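Side-chain contact in putative transcriptional regulator (Bacillus cytotoxicus NVH 391-98, PDB 3K4H), which probably regulates transcription as a LacI-family regulator that responds to a sugar, its ligand pocket being occupied by a glycan: residues A[40-45]-A[257-262]. Numbering follows the deposited sequence.
Sequences HVEGYA and ALVDKV
Val-259 lays one methyl on the phenol ring of Tyr-44, and van der Waals contact, led by this methyl-on-ring packing, joins residues 40-45 to the helical residues 257-262. In the CH-pi contact, Val-259 CG2 sits over the middle of one ring face, 4.0 Å from the centroid of the Tyr-44 ring and 13° off its normal. The sister methyl CG1, anti to the backbone N of Val-259 (chi1 167°), stands above the plane but outside the rim on the CE1 side, where it meets Tyr-44 CE1 at 3.8 Å. Looser van der Waals contacts flank this pair: Glu-42 brings its CG to 4.3 Å from Val-259 CG1, while its CB borders the ring of Tyr-44 in plane. Val-262, one helical turn beyond Val-259, reaches the Tyr-44 OH with its CG1 at 4.1 Å.

A Schellman motif ends helix 27-41, with Gly-43 at positive phi as the C-prime residue: Gly-43 N hydrogen-bonds to His-40 O at 3.0 Å, and Tyr-44 N closes the motif by its bond to the carbonyl O of the residue before His-40. The chain then enters strand 45-48, an outermost strand of the parallel sheet in one lobe of the periplasmic-binding-protein-like fold; the valines belong to helix 247-264, and Leu-11 of the neighbouring strand 10-14 touches both Tyr-44 and Val-259.

No hydrogen bond joins the two segments. The polar end of the tyrosine is instead satisfied just past the second one, where Tyr-44 OH hydrogen-bonds to Glu-263 OE2.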
# COMPACT_ATOMS: atom_id res chain seq x y z
N HIS A 40 -22.07 5.18 -14.12
CA HIS A 40 -23.03 4.57 -15.04
C HIS A 40 -23.75 3.32 -14.47
O HIS A 40 -24.97 3.24 -14.48
CB HIS A 40 -22.31 4.22 -16.34
CG HIS A 40 -23.02 3.22 -17.17
ND1 HIS A 40 -22.42 2.07 -17.62
CD2 HIS A 40 -24.29 3.19 -17.65
CE1 HIS A 40 -23.28 1.37 -18.33
NE2 HIS A 40 -24.43 2.03 -18.37
N VAL A 41 -22.97 2.38 -13.96
CA VAL A 41 -23.49 1.13 -13.39
C VAL A 41 -24.59 1.36 -12.34
O VAL A 41 -25.56 0.62 -12.31
CB VAL A 41 -22.35 0.30 -12.77
CG1 VAL A 41 -22.90 -0.87 -11.99
CG2 VAL A 41 -21.37 -0.17 -13.85
N GLU A 42 -24.44 2.38 -11.51
CA GLU A 42 -25.40 2.70 -10.46
C GLU A 42 -26.26 3.94 -10.74
O GLU A 42 -26.81 4.55 -9.83
CB GLU A 42 -24.65 2.90 -9.15
CG GLU A 42 -23.74 1.73 -8.77
CD GLU A 42 -24.51 0.45 -8.43
OE1 GLU A 42 -25.71 0.54 -8.10
OE2 GLU A 42 -23.90 -0.63 -8.51
N GLY A 43 -26.33 4.35 -12.01
CA GLY A 43 -27.13 5.51 -12.41
C GLY A 43 -26.78 6.79 -11.68
O GLY A 43 -27.67 7.52 -11.26
N TYR A 44 -25.49 7.06 -11.50
CA TYR A 44 -25.03 8.32 -10.97
C TYR A 44 -24.49 9.16 -12.12
O TYR A 44 -23.89 8.63 -13.05
CB TYR A 44 -23.94 8.10 -9.92
CG TYR A 44 -24.44 7.75 -8.53
CD1 TYR A 44 -24.85 6.45 -8.21
CD2 TYR A 44 -24.52 8.73 -7.53
CE1 TYR A 44 -25.30 6.14 -6.95
CE2 TYR A 44 -24.98 8.42 -6.26
CZ TYR A 44 -25.36 7.13 -5.98
OH TYR A 44 -25.84 6.81 -4.71
N ALA A 45 -24.72 10.47 -12.03
CA ALA A 45 -24.25 11.45 -12.99
C ALA A 45 -23.15 12.22 -12.30
O ALA A 45 -22.90 12.00 -11.11
CB ALA A 45 -25.36 12.39 -13.37
N ALA A 257 -15.94 3.17 -4.42
CA ALA A 257 -15.76 3.36 -2.99
C ALA A 257 -16.68 4.45 -2.45
O ALA A 257 -17.21 4.32 -1.36
CB ALA A 257 -14.29 3.68 -2.65
N LEU A 258 -16.89 5.51 -3.23
CA LEU A 258 -17.71 6.64 -2.78
C LEU A 258 -19.18 6.27 -2.71
O LEU A 258 -19.84 6.58 -1.73
CB LEU A 258 -17.51 7.85 -3.69
CG LEU A 258 -18.40 9.06 -3.38
CD1 LEU A 258 -18.19 9.57 -1.94
CD2 LEU A 258 -18.20 10.18 -4.40
N VAL A 259 -19.68 5.61 -3.75
CA VAL A 259 -21.08 5.24 -3.81
C VAL A 259 -21.39 4.28 -2.68
O VAL A 259 -22.44 4.36 -2.04
CB VAL A 259 -21.44 4.63 -5.20
CG1 VAL A 259 -22.78 3.95 -5.20
CG2 VAL A 259 -21.45 5.73 -6.24
N ASP A 260 -20.45 3.39 -2.39
CA ASP A 260 -20.62 2.46 -1.28
C ASP A 260 -20.76 3.29 -0.00
O ASP A 260 -21.72 3.14 0.74
CB ASP A 260 -19.44 1.49 -1.22
CG ASP A 260 -19.52 0.54 -0.06
OD1 ASP A 260 -20.53 -0.19 0.08
OD2 ASP A 260 -18.55 0.53 0.71
N LYS A 261 -19.83 4.21 0.20
CA LYS A 261 -19.85 5.11 1.34
C LYS A 261 -21.16 5.89 1.42
O LYS A 261 -21.68 6.08 2.51
CB LYS A 261 -18.68 6.08 1.24
CG LYS A 261 -18.45 6.93 2.47
CD LYS A 261 -16.99 7.38 2.55
CE LYS A 261 -16.77 8.24 3.77
NZ LYS A 261 -15.49 7.89 4.42
N VAL A 262 -21.63 6.34 0.28
CA VAL A 262 -22.85 7.06 0.28
C VAL A 262 -24.04 6.22 0.49
O VAL A 262 -24.87 6.53 1.30
CB VAL A 262 -23.05 7.68 -1.05
CG1 VAL A 262 -24.38 8.14 -1.16
CG2 VAL A 262 -22.16 8.79 -1.20